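Local coordinates for protein YohF (Salmonella typhimurium, PDB 6WON) that is probably an oxidoreductase of the short-chain dehydrogenase/reductase family, possibly acting on acetoin, at residues N181-G186 with A224-E229; L61-L66 with F118-I123; T10-G15 with A19-L24. All blocks are in the same frame, centred on the assembly; numbering follows the deposited sequence.

Contact 1 of 3, residues N181-G186 with A224-E229; sequences NAVAPG and AWLCSE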
ATOM      1  N   ASN B 181      -3.967  12.638  10.970  1.00 23.78           N
ATOM      2  CA  ASN B 181      -2.937  11.858  10.302  1.00 25.42           C
ATOM      3  C   ASN B 181      -2.279  10.935  11.311  1.00 25.60           C
ATOM      4  O   ASN B 181      -2.347  11.157  12.522  1.00 22.61           O
ATOM      5  CB  ASN B 181      -1.874  12.760   9.670  1.00 23.68           C
ATOM      6  CG  ASN B 181      -2.434  13.619   8.552  1.00 23.93           C
ATOM      7  OD1 ASN B 181      -2.627  13.138   7.432  1.00 25.27           O
ATOM      8  ND2 ASN B 181      -2.680  14.896   8.842  1.00 19.78           N
ATOM      9  N   ALA B 182      -1.623   9.903  10.788  1.00 24.31           N
ATOM     10  CA  ALA B 182      -0.731   9.062  11.569  1.00 26.52           C
ATOM     11  C   ALA B 182       0.722   9.386  11.223  1.00 25.59           C
ATOM     12  O   ALA B 182       1.056   9.614  10.055  1.00 24.75           O
ATOM     13  CB  ALA B 182      -1.003   7.574  11.302  1.00 22.85           C
ATOM     14  N   VAL B 183       1.576   9.412  12.245  1.00 21.07           N
ATOM     15  CA  VAL B 183       3.023   9.338  12.081  1.00 21.14           C
ATOM     16  C   VAL B 183       3.463   7.967  12.563  1.00 21.65           C
ATOM     17  O   VAL B 183       3.125   7.561  13.681  1.00 22.14           O
ATOM     18  CB  VAL B 183       3.755  10.448  12.859  1.00 22.50           C
ATOM     19  CG1 VAL B 183       5.271  10.271  12.738  1.00 22.54           C
ATOM     20  CG2 VAL B 183       3.338  11.814  12.350  1.00 20.54           C
ATOM     21  N   ALA B 184       4.223   7.261  11.725  1.00 22.29           N
ATOM     22  CA  ALA B 184       4.506   5.833  11.891  1.00 22.11           C
ATOM     23  C   ALA B 184       6.005   5.659  12.096  1.00 25.61           C
ATOM     24  O   ALA B 184       6.759   5.543  11.113  1.00 25.41           O
ATOM     25  CB  ALA B 184       4.020   5.043  10.667  1.00 17.81           C
ATOM     26  N   PRO B 185       6.491   5.669  13.341  1.00 23.07           N
ATOM     27  CA  PRO B 185       7.943   5.588  13.553  1.00 22.02           C
ATOM     28  C   PRO B 185       8.480   4.196  13.257  1.00 21.90           C
ATOM     29  O   PRO B 185       7.797   3.188  13.430  1.00 23.48           O
ATOM     30  CB  PRO B 185       8.111   5.941  15.037  1.00 20.99           C
ATOM     31  CG  PRO B 185       6.824   6.644  15.427  1.00 20.43           C
ATOM     32  CD  PRO B 185       5.771   5.924  14.605  1.00 18.23           C
ATOM     33  N   GLY B 186       9.722   4.154  12.780  1.00 20.78           N
ATOM     34  CA  GLY B 186      10.463   2.905  12.755  1.00 22.57           C
ATOM     35  C   GLY B 186      11.017   2.669  14.145  1.00 25.63           C
ATOM     36  O   GLY B 186      10.337   2.971  15.127  1.00 26.59           O
ATOM     37  N   ALA B 224       5.404  18.214  14.780  1.00 18.85           N
ATOM     38  CA  ALA B 224       5.302  19.676  14.812  1.00 22.07           C
ATOM     39  C   ALA B 224       4.863  20.239  13.464  1.00 23.26           C
ATOM     40  O   ALA B 224       4.013  21.134  13.411  1.00 24.58           O
ATOM     41  CB  ALA B 224       6.634  20.307  15.212  1.00 20.67           C
ATOM     42  N   TRP B 225       5.448  19.752  12.366  1.00 20.16           N
ATOM     43  CA  TRP B 225       5.053  20.263  11.056  1.00 25.51           C
ATOM     44  C   TRP B 225       3.567  20.032  10.804  1.00 25.71           C
ATOM     45  O   TRP B 225       2.876  20.920  10.294  1.00 27.44           O
ATOM     46  CB  TRP B 225       5.886  19.631   9.936  1.00 26.18           C
ATOM     47  CG  TRP B 225       5.411  20.134   8.589  1.00 31.09           C
ATOM     48  CD1 TRP B 225       5.723  21.338   8.003  1.00 29.71           C
ATOM     49  CD2 TRP B 225       4.493  19.484   7.696  1.00 29.04           C
ATOM     50  NE1 TRP B 225       5.079  21.453   6.797  1.00 27.74           N
ATOM     51  CE2 TRP B 225       4.309  20.339   6.590  1.00 26.54           C
ATOM     52  CE3 TRP B 225       3.812  18.262   7.724  1.00 27.29           C
ATOM     53  CZ2 TRP B 225       3.481  20.010   5.522  1.00 23.16           C
ATOM     54  CZ3 TRP B 225       2.988  17.937   6.656  1.00 25.52           C
ATOM     55  CH2 TRP B 225       2.831  18.808   5.572  1.00 23.68           C
ATOM     56  N   LEU B 226       3.055  18.855  11.175  1.00 23.31           N
ATOM     57  CA  LEU B 226       1.636  18.551  11.010  1.00 21.61           C
ATOM     58  C   LEU B 226       0.735  19.477  11.820  1.00 25.71           C
ATOM     59  O   LEU B 226      -0.451  19.611  11.497  1.00 27.36           O
ATOM     60  CB  LEU B 226       1.369  17.102  11.403  1.00 20.88           C
ATOM     61  CG  LEU B 226       1.862  16.057  10.393  1.00 22.63           C
ATOM     62  CD1 LEU B 226       1.791  14.672  10.984  1.00 22.01           C
ATOM     63  CD2 LEU B 226       1.049  16.122   9.098  1.00 22.66           C
ATOM     64  N   CYS B 227       1.259  20.111  12.865  1.00 25.68           N
ATOM     65  CA  CYS B 227       0.495  21.087  13.631  1.00 27.56           C
ATOM     66  C   CYS B 227       0.662  22.507  13.112  1.00 31.70           C
ATOM     67  O   CYS B 227       0.065  23.430  13.679  1.00 34.08           O
ATOM     68  CB  CYS B 227       0.893  21.033  15.115  1.00 26.42           C
ATOM     69  SG  CYS B 227       0.619  19.415  15.853  1.00 28.48           S
ATOM     70  N   SER B 228       1.444  22.703  12.055  1.00 34.35           N
ATOM     71  CA  SER B 228       1.737  24.030  11.538  1.00 35.75           C
ATOM     72  C   SER B 228       0.777  24.403  10.407  1.00 31.04           C
ATOM     73  O   SER B 228       0.077  23.558   9.844  1.00 26.42           O
ATOM     74  CB  SER B 228       3.182  24.086  11.051  1.00 34.53           C
ATOM     75  OG  SER B 228       3.241  23.560   9.744  1.00 31.37           O
ATOM     76  N   GLU B 229       0.758  25.702  10.082  1.00 29.44           N
ATOM     77  CA  GLU B 229      -0.102  26.215   9.020  1.00 29.79           C
ATOM     78  C   GLU B 229       0.207  25.573   7.675  1.00 30.15           C
ATOM     79  O   GLU B 229      -0.696  25.417   6.845  1.00 33.47           O
ATOM     80  CB  GLU B 229       0.050  27.735   8.917  1.00 35.65           C
ATOM     81  CG  GLU B 229       1.468  28.198   8.575  1.00 38.77           C
ATOM     82  CD  GLU B 229       1.743  28.240   7.071  1.00 42.61           C
ATOM     83  OE1 GLU B 229       0.808  28.541   6.290  1.00 41.20           O
ATOM     84  OE2 GLU B 229       2.897  27.950   6.669  1.00 43.82           O
TER
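Leu226, on helix 216-226, drives both of its methyl groups toward strand 178-185 and meets two side chains there. The apolar part of the contact is Val183 against Leu226: CG2 of Val183 comes within 3.5 Å of CD1 of Leu226, the two side chains running past each other in opposite directions. In Val183, CG1 stands opposite the backbone N (chi1 176°), and this leaves CG2, beside that N, as the methyl that meets the helix. The second methyl, CD2 of Leu226, sits 3.9 Å from ND2 of Asn181, a plain van der Waals touch against the amide.

This is strand-to-helix packing in the Rossmann fold of the short-chain dehydrogenases, on the strand whose Asn-Ala-Val-Ala-Pro-Gly sequence matches the Asn-x-Val-x-Pro-Gly pattern common in the family. Asn181 and Val183 face the helix, while Ala182 between them turns to the opposite side of the sheet. Ile138 and Leu239, from the strands on either side of 178-185, also pack on Leu226.

Among the polar groups, the buried carboxamide of Asn181 is gripped at both ends, OD1 accepting from Gln237 N and ND2 giving to Thr234 O. Nearby, Trp225 O accepts twice: from Ser228 N at 2.9 Å, and from Ser228 OG at 2.7 Å, the hydroxyl arriving on a lone pair in the carbonyl plane. The Trp225 ring itself turns to the subunit interface, where NE1 bonds to Ser221 OG of the second subunit and the ring meets Trp225 of that chain.

Contact 2 of 3, residues L61-L66 with F118-I123; sequences LDLSQL and FLCAQI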
ATOM      1  N   LEU B  61      -2.692   9.666  33.545  1.00 32.61           N
ATOM      2  CA  LEU B  61      -3.584   8.962  32.630  1.00 36.78           C
ATOM      3  C   LEU B  61      -3.316   7.470  32.753  1.00 37.67           C
ATOM      4  O   LEU B  61      -2.188   7.022  32.520  1.00 39.90           O
ATOM      5  CB  LEU B  61      -3.379   9.438  31.189  1.00 38.20           C
ATOM      6  CG  LEU B  61      -4.152   8.754  30.055  1.00 39.12           C
ATOM      7  CD1 LEU B  61      -5.645   8.978  30.198  1.00 37.73           C
ATOM      8  CD2 LEU B  61      -3.655   9.270  28.681  1.00 35.13           C
ATOM      9  N   ASP B  62      -4.338   6.708  33.138  1.00 35.58           N
ATOM     10  CA  ASP B  62      -4.262   5.250  33.247  1.00 39.20           C
ATOM     11  C   ASP B  62      -5.261   4.632  32.264  1.00 45.38           C
ATOM     12  O   ASP B  62      -6.427   4.414  32.603  1.00 46.11           O
ATOM     13  CB  ASP B  62      -4.542   4.811  34.678  1.00 38.06           C
ATOM     14  CG  ASP B  62      -4.249   3.343  34.904  1.00 41.98           C
ATOM     15  OD1 ASP B  62      -3.944   2.640  33.921  1.00 42.64           O
ATOM     16  OD2 ASP B  62      -4.314   2.895  36.073  1.00 44.90           O
ATOM     17  N   LEU B  63      -4.797   4.332  31.048  1.00 49.42           N
ATOM     18  CA  LEU B  63      -5.640   3.745  30.010  1.00 52.84           C
ATOM     19  C   LEU B  63      -5.915   2.258  30.220  1.00 57.85           C
ATOM     20  O   LEU B  63      -6.446   1.615  29.311  1.00 59.29           O
ATOM     21  CB  LEU B  63      -5.008   3.947  28.630  1.00 51.58           C
ATOM     22  CG  LEU B  63      -5.058   5.368  28.073  1.00 53.94           C
ATOM     23  CD1 LEU B  63      -4.434   5.441  26.683  1.00 54.99           C
ATOM     24  CD2 LEU B  63      -6.489   5.883  28.057  1.00 54.78           C
ATOM     25  N   SER B  64      -5.581   1.698  31.381  1.00 59.82           N
ATOM     26  CA  SER B  64      -5.745   0.266  31.575  1.00 61.67           C
ATOM     27  C   SER B  64      -7.185  -0.105  31.903  1.00 62.31           C
ATOM     28  O   SER B  64      -7.607  -1.237  31.628  1.00 61.09           O
ATOM     29  CB  SER B  64      -4.789  -0.220  32.671  1.00 63.76           C
ATOM     30  OG  SER B  64      -5.388  -0.177  33.959  1.00 64.17           O
ATOM     31  N   GLN B  65      -7.958   0.821  32.478  1.00 60.47           N
ATOM     32  CA  GLN B  65      -9.366   0.578  32.790  1.00 60.02           C
ATOM     33  C   GLN B  65     -10.212   1.605  32.042  1.00 54.75           C
ATOM     34  O   GLN B  65     -10.244   2.785  32.407  1.00 53.49           O
ATOM     35  CB  GLN B  65      -9.613   0.630  34.293  1.00 61.67           C
ATOM     36  CG  GLN B  65      -8.750  -0.347  35.063  1.00 66.95           C
ATOM     37  CD  GLN B  65      -9.518  -1.060  36.151  1.00 74.11           C
ATOM     38  OE1 GLN B  65     -10.362  -1.912  35.864  1.00 77.31           O
ATOM     39  NE2 GLN B  65      -9.240  -0.715  37.411  1.00 75.71           N
ATOM     40  N   LEU B  66     -10.888   1.150  30.992  1.00 49.14           N
ATOM     41  CA  LEU B  66     -11.662   1.999  30.107  1.00 43.22           C
ATOM     42  C   LEU B  66     -13.151   1.690  30.250  1.00 45.58           C
ATOM     43  O   LEU B  66     -13.521   0.575  30.632  1.00 43.39           O
ATOM     44  CB  LEU B  66     -11.221   1.791  28.655  1.00 36.08           C
ATOM     45  CG  LEU B  66      -9.741   2.037  28.349  1.00 36.08           C
ATOM     46  CD1 LEU B  66      -9.456   1.822  26.860  1.00 37.15           C
ATOM     47  CD2 LEU B  66      -9.304   3.436  28.775  1.00 33.62           C
ATOM     48  N   PHE B 118      -8.756   5.802  20.656  1.00 24.82           N
ATOM     49  CA  PHE B 118     -10.115   6.061  20.192  1.00 22.93           C
ATOM     50  C   PHE B 118     -10.868   6.974  21.164  1.00 24.32           C
ATOM     51  O   PHE B 118     -11.518   7.945  20.748  1.00 22.01           O
ATOM     52  CB  PHE B 118     -10.861   4.738  20.009  1.00 20.24           C
ATOM     53  CG  PHE B 118     -12.353   4.882  20.002  1.00 20.02           C
ATOM     54  CD1 PHE B 118     -12.997   5.552  18.972  1.00 22.39           C
ATOM     55  CD2 PHE B 118     -13.117   4.347  21.026  1.00 22.17           C
ATOM     56  CE1 PHE B 118     -14.391   5.690  18.971  1.00 21.89           C
ATOM     57  CE2 PHE B 118     -14.499   4.484  21.028  1.00 24.04           C
ATOM     58  CZ  PHE B 118     -15.134   5.160  19.995  1.00 22.19           C
ATOM     59  N   LEU B 119     -10.783   6.682  22.469  1.00 21.49           N
ATOM     60  CA  LEU B 119     -11.540   7.445  23.462  1.00 21.03           C
ATOM     61  C   LEU B 119     -10.973   8.848  23.650  1.00 25.19           C
ATOM     62  O   LEU B 119     -11.725   9.824  23.757  1.00 28.11           O
ATOM     63  CB  LEU B 119     -11.545   6.695  24.794  1.00 24.29           C
ATOM     64  CG  LEU B 119     -12.403   5.429  24.784  1.00 25.77           C
ATOM     65  CD1 LEU B 119     -12.318   4.715  26.114  1.00 25.63           C
ATOM     66  CD2 LEU B 119     -13.860   5.766  24.414  1.00 26.80           C
ATOM     67  N   CYS B 120      -9.649   8.966  23.741  1.00 23.99           N
ATOM     68  CA  CYS B 120      -9.026  10.282  23.821  1.00 26.18           C
ATOM     69  C   CYS B 120      -9.369  11.117  22.593  1.00 25.79           C
ATOM     70  O   CYS B 120      -9.695  12.304  22.709  1.00 24.85           O
ATOM     71  CB  CYS B 120      -7.508  10.125  23.973  1.00 25.51           C
ATOM     72  SG  CYS B 120      -6.987   9.299  25.535  1.00 29.51           S
ATOM     73  N   ALA B 121      -9.334  10.499  21.410  1.00 23.09           N
ATOM     74  CA  ALA B 121      -9.659  11.220  20.185  1.00 23.61           C
ATOM     75  C   ALA B 121     -11.088  11.761  20.204  1.00 24.28           C
ATOM     76  O   ALA B 121     -11.330  12.905  19.795  1.00 23.88           O
ATOM     77  CB  ALA B 121      -9.443  10.309  18.976  1.00 21.25           C
ATOM     78  N   GLN B 122     -12.047  10.956  20.674  1.00 23.92           N
ATOM     79  CA  GLN B 122     -13.435  11.409  20.757  1.00 26.56           C
ATOM     80  C   GLN B 122     -13.542  12.655  21.619  1.00 29.06           C
ATOM     81  O   GLN B 122     -14.165  13.655  21.235  1.00 28.59           O
ATOM     82  CB  GLN B 122     -14.317  10.311  21.355  1.00 26.57           C
ATOM     83  CG  GLN B 122     -14.810   9.251  20.408  1.00 28.22           C
ATOM     84  CD  GLN B 122     -15.796   8.312  21.097  1.00 29.61           C
ATOM     85  OE1 GLN B 122     -15.523   7.806  22.188  1.00 28.50           O
ATOM     86  NE2 GLN B 122     -16.950   8.092  20.472  1.00 25.78           N
ATOM     87  N   ILE B 123     -12.941  12.600  22.804  1.00 30.33           N
ATOM     88  CA  ILE B 123     -13.047  13.703  23.750  1.00 29.61           C
ATOM     89  C   ILE B 123     -12.445  14.967  23.160  1.00 28.65           C
ATOM     90  O   ILE B 123     -13.045  16.045  23.228  1.00 31.89           O
ATOM     91  CB  ILE B 123     -12.383  13.317  25.081  1.00 28.77           C
ATOM     92  CG1 ILE B 123     -13.237  12.255  25.784  1.00 25.94           C
ATOM     93  CG2 ILE B 123     -12.169  14.557  25.949  1.00 30.56           C
ATOM     94  CD1 ILE B 123     -12.520  11.549  26.910  1.00 26.37           C
TER
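The loop that leaves strand 56-60 of the Rossmann sheet lays Leu63 and Leu66 against Leu119 and Cys120 on the long helix 103-131. Leu66 and Leu119 are the closer pair: CD1 of Leu119 comes 4.0 Å from CB of Leu66 and 4.1 Å from Leu66 CD1, so a single methyl rests on the base and one branch of its partner. With CG of Leu119 anti to its carbonyl carbon (chi1 -71°), the branch projects from the helix to the loop. One helical step on, Cys120 offers SG to CD2 of Leu63 at 4.3 Å, a looser touch.

A type I turn from Asp62 to Gln65 includes Leu63 and ends just before Leu66. Inside it Asp62 OD1 accepts from Ser64 N at 3.2 Å, an Asx turn, although the N-H comes from above the carboxylate plane, 43° out of it. Phe103 of the third subunit packs on both Leu66 and Leu119, so the patch adjoins the interface with that subunit.

No hydrogen bond crosses between the segments; the cysteine sulfur serves here as one more apolar atom, and the attachment of loop to helix relies on side-chain packing.

Contact 3 of 3, residues T10-G15 with A19-L24; sequences TASDSG and ACALLL
The flat group of this contact is the carbonyl of Gly15, met in its own plane by the N-H of Ala19: N to O is 3.1 Å, the N-H...O angle is 168°, and the donor lies close to the line of the C=O bond. At the same oxygen, CB of Ala19 merely touches, 3.8 Å away. The bond is the i to i+4 bond at the N-terminal part of helix 15-27 of the Rossmann fold, next to the glycine-rich turn after strand 6-9, where relatives of the family bind the dinucleotide cofactor.

In this chain the turn reads Thr-Ala-Ser-Asp-Ser-Gly, with Ala11 in the place of the usual first glycine and in a left-handed backbone conformation. Gly15 has positive phi too, in a different, extended conformation, where the chain turns into the helix.

Thr45 and Ile33 border the second half of the contact, touching Ala21 and Ser12 respectively. Ser12 O takes a hydrogen bond from Thr45 OG1. The serine's chi1 of 38° swings OG back to Val9 O, to which it hydrogen-bonds, and it is CB that faces the helix: Ser12 CB lies 3.8 Å from Ala21 CB.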
ATOM      1  N   THR B  10      -0.221  12.681  24.888  1.00 25.69           N
ATOM      2  CA  THR B  10      -0.285  11.638  25.900  1.00 27.05           C
ATOM      3  C   THR B  10       1.082  10.998  26.095  1.00 29.10           C
ATOM      4  O   THR B  10       1.909  10.947  25.179  1.00 29.73           O
ATOM      5  CB  THR B  10      -1.318  10.566  25.538  1.00 25.45           C
ATOM      6  OG1 THR B  10      -0.932   9.896  24.334  1.00 27.98           O
ATOM      7  CG2 THR B  10      -2.688  11.200  25.352  1.00 22.86           C
ATOM      8  N   ALA B  11       1.313  10.511  27.314  1.00 30.24           N
ATOM      9  CA  ALA B  11       2.553   9.828  27.673  1.00 28.82           C
ATOM     10  C   ALA B  11       3.765  10.688  27.341  1.00 27.30           C
ATOM     11  O   ALA B  11       4.771  10.208  26.817  1.00 30.28           O
ATOM     12  CB  ALA B  11       2.644   8.451  26.996  1.00 25.93           C
ATOM     13  N   SER B  12       3.663  11.984  27.631  1.00 26.66           N
ATOM     14  CA  SER B  12       4.734  12.925  27.333  1.00 26.76           C
ATOM     15  C   SER B  12       5.698  13.091  28.494  1.00 28.62           C
ATOM     16  O   SER B  12       6.454  14.072  28.525  1.00 26.60           O
ATOM     17  CB  SER B  12       4.158  14.285  26.924  1.00 26.70           C
ATOM     18  OG  SER B  12       3.015  14.603  27.697  1.00 26.01           O
ATOM     19  N   ASP B  13       5.686  12.156  29.450  1.00 28.36           N
ATOM     20  CA  ASP B  13       6.680  12.151  30.516  1.00 31.70           C
ATOM     21  C   ASP B  13       8.072  11.768  30.028  1.00 33.12           C
ATOM     22  O   ASP B  13       9.041  11.974  30.767  1.00 34.33           O
ATOM     23  CB  ASP B  13       6.248  11.185  31.624  1.00 37.19           C
ATOM     24  CG  ASP B  13       5.850   9.812  31.079  1.00 43.85           C
ATOM     25  OD1 ASP B  13       5.060   9.743  30.107  1.00 44.82           O
ATOM     26  OD2 ASP B  13       6.338   8.800  31.611  1.00 48.90           O
ATOM     27  N   SER B  14       8.198  11.210  28.824  1.00 32.88           N
ATOM     28  CA  SER B  14       9.485  10.720  28.331  1.00 32.42           C
ATOM     29  C   SER B  14       9.364  10.411  26.840  1.00 31.91           C
ATOM     30  O   SER B  14       8.282  10.494  26.250  1.00 31.03           O
ATOM     31  CB  SER B  14       9.922   9.475  29.095  1.00 37.98           C
ATOM     32  OG  SER B  14       9.143   8.374  28.662  1.00 39.32           O
ATOM     33  N   GLY B  15      10.494  10.042  26.238  1.00 35.56           N
ATOM     34  CA  GLY B  15      10.491   9.471  24.898  1.00 38.03           C
ATOM     35  C   GLY B  15       9.897  10.396  23.852  1.00 35.43           C
ATOM     36  O   GLY B  15      10.052  11.621  23.900  1.00 27.12           O
ATOM     37  N   ALA B  19       9.404  14.641  23.568  1.00 25.68           N
ATOM     38  CA  ALA B  19       9.961  15.443  22.483  1.00 27.37           C
ATOM     39  C   ALA B  19       8.872  16.244  21.767  1.00 25.21           C
ATOM     40  O   ALA B  19       9.052  17.438  21.500  1.00 23.29           O
ATOM     41  CB  ALA B  19      10.733  14.542  21.510  1.00 26.00           C
ATOM     42  N   CYS B  20       7.722  15.618  21.478  1.00 23.39           N
ATOM     43  CA  CYS B  20       6.605  16.352  20.876  1.00 22.91           C
ATOM     44  C   CYS B  20       6.136  17.483  21.775  1.00 23.12           C
ATOM     45  O   CYS B  20       5.928  18.614  21.316  1.00 24.63           O
ATOM     46  CB  CYS B  20       5.434  15.408  20.559  1.00 21.69           C
ATOM     47  SG  CYS B  20       5.804  14.093  19.366  1.00 25.26           S
ATOM     48  N   ALA B  21       5.950  17.194  23.062  1.00 24.96           N
ATOM     49  CA  ALA B  21       5.418  18.213  23.961  1.00 23.83           C
ATOM     50  C   ALA B  21       6.337  19.426  24.023  1.00 24.79           C
ATOM     51  O   ALA B  21       5.873  20.574  24.018  1.00 25.60           O
ATOM     52  CB  ALA B  21       5.208  17.626  25.356  1.00 20.56           C
ATOM     53  N   LEU B  22       7.646  19.193  24.087  1.00 28.20           N
ATOM     54  CA  LEU B  22       8.587  20.295  24.234  1.00 28.79           C
ATOM     55  C   LEU B  22       8.717  21.090  22.937  1.00 30.72           C
ATOM     56  O   LEU B  22       8.839  22.320  22.964  1.00 33.55           O
ATOM     57  CB  LEU B  22       9.945  19.755  24.684  1.00 28.40           C
ATOM     58  CG  LEU B  22      10.022  19.260  26.140  1.00 29.63           C
ATOM     59  CD1 LEU B  22      11.465  18.904  26.502  1.00 32.23           C
ATOM     60  CD2 LEU B  22       9.490  20.299  27.104  1.00 28.60           C
ATOM     61  N   LEU B  23       8.704  20.412  21.792  1.00 28.92           N
ATOM     62  CA  LEU B  23       8.786  21.146  20.538  1.00 27.98           C
ATOM     63  C   LEU B  23       7.533  21.980  20.316  1.00 25.78           C
ATOM     64  O   LEU B  23       7.620  23.132  19.870  1.00 26.66           O
ATOM     65  CB  LEU B  23       9.014  20.183  19.380  1.00 23.41           C
ATOM     66  CG  LEU B  23       9.336  20.801  18.028  1.00 25.92           C
ATOM     67  CD1 LEU B  23      10.434  21.907  18.129  1.00 26.85           C
ATOM     68  CD2 LEU B  23       9.749  19.694  17.079  1.00 26.37           C
ATOM     69  N   LEU B  24       6.364  21.433  20.658  1.00 20.50           N
ATOM     70  CA  LEU B  24       5.127  22.187  20.494  1.00 22.55           C
ATOM     71  C   LEU B  24       5.094  23.382  21.437  1.00 23.39           C
ATOM     72  O   LEU B  24       4.684  24.478  21.039  1.00 25.41           O
ATOM     73  CB  LEU B  24       3.912  21.279  20.721  1.00 22.79           C
ATOM     74  CG  LEU B  24       3.687  20.209  19.645  1.00 23.65           C
ATOM     75  CD1 LEU B  24       2.571  19.211  20.029  1.00 22.22           C
ATOM     76  CD2 LEU B  24       3.425  20.855  18.281  1.00 26.72           C
TER

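From the N terminus, contact 3 closes first, a tight loop at the turn joining strand 6-9 to helix 15-27. Contact 2 follows, spanning from the loop after strand 56-60 to helix 103-131, and contact 1 comes last, tying strand 178-185 to helix 216-226. The three stand in series, with neither nesting nor crossing. Contact 3 touches both of the others: Leu23 and Leu24 of its helix pack on Ala224 and Cys227 of contact 1, and Thr10 CG2 lies 4.0 Å from Leu61 CD2 of contact 2. Contacts 1 and 2 do not touch, their nearest atoms being about 10 Å apart, and they sit on opposite sides of the chain's centre.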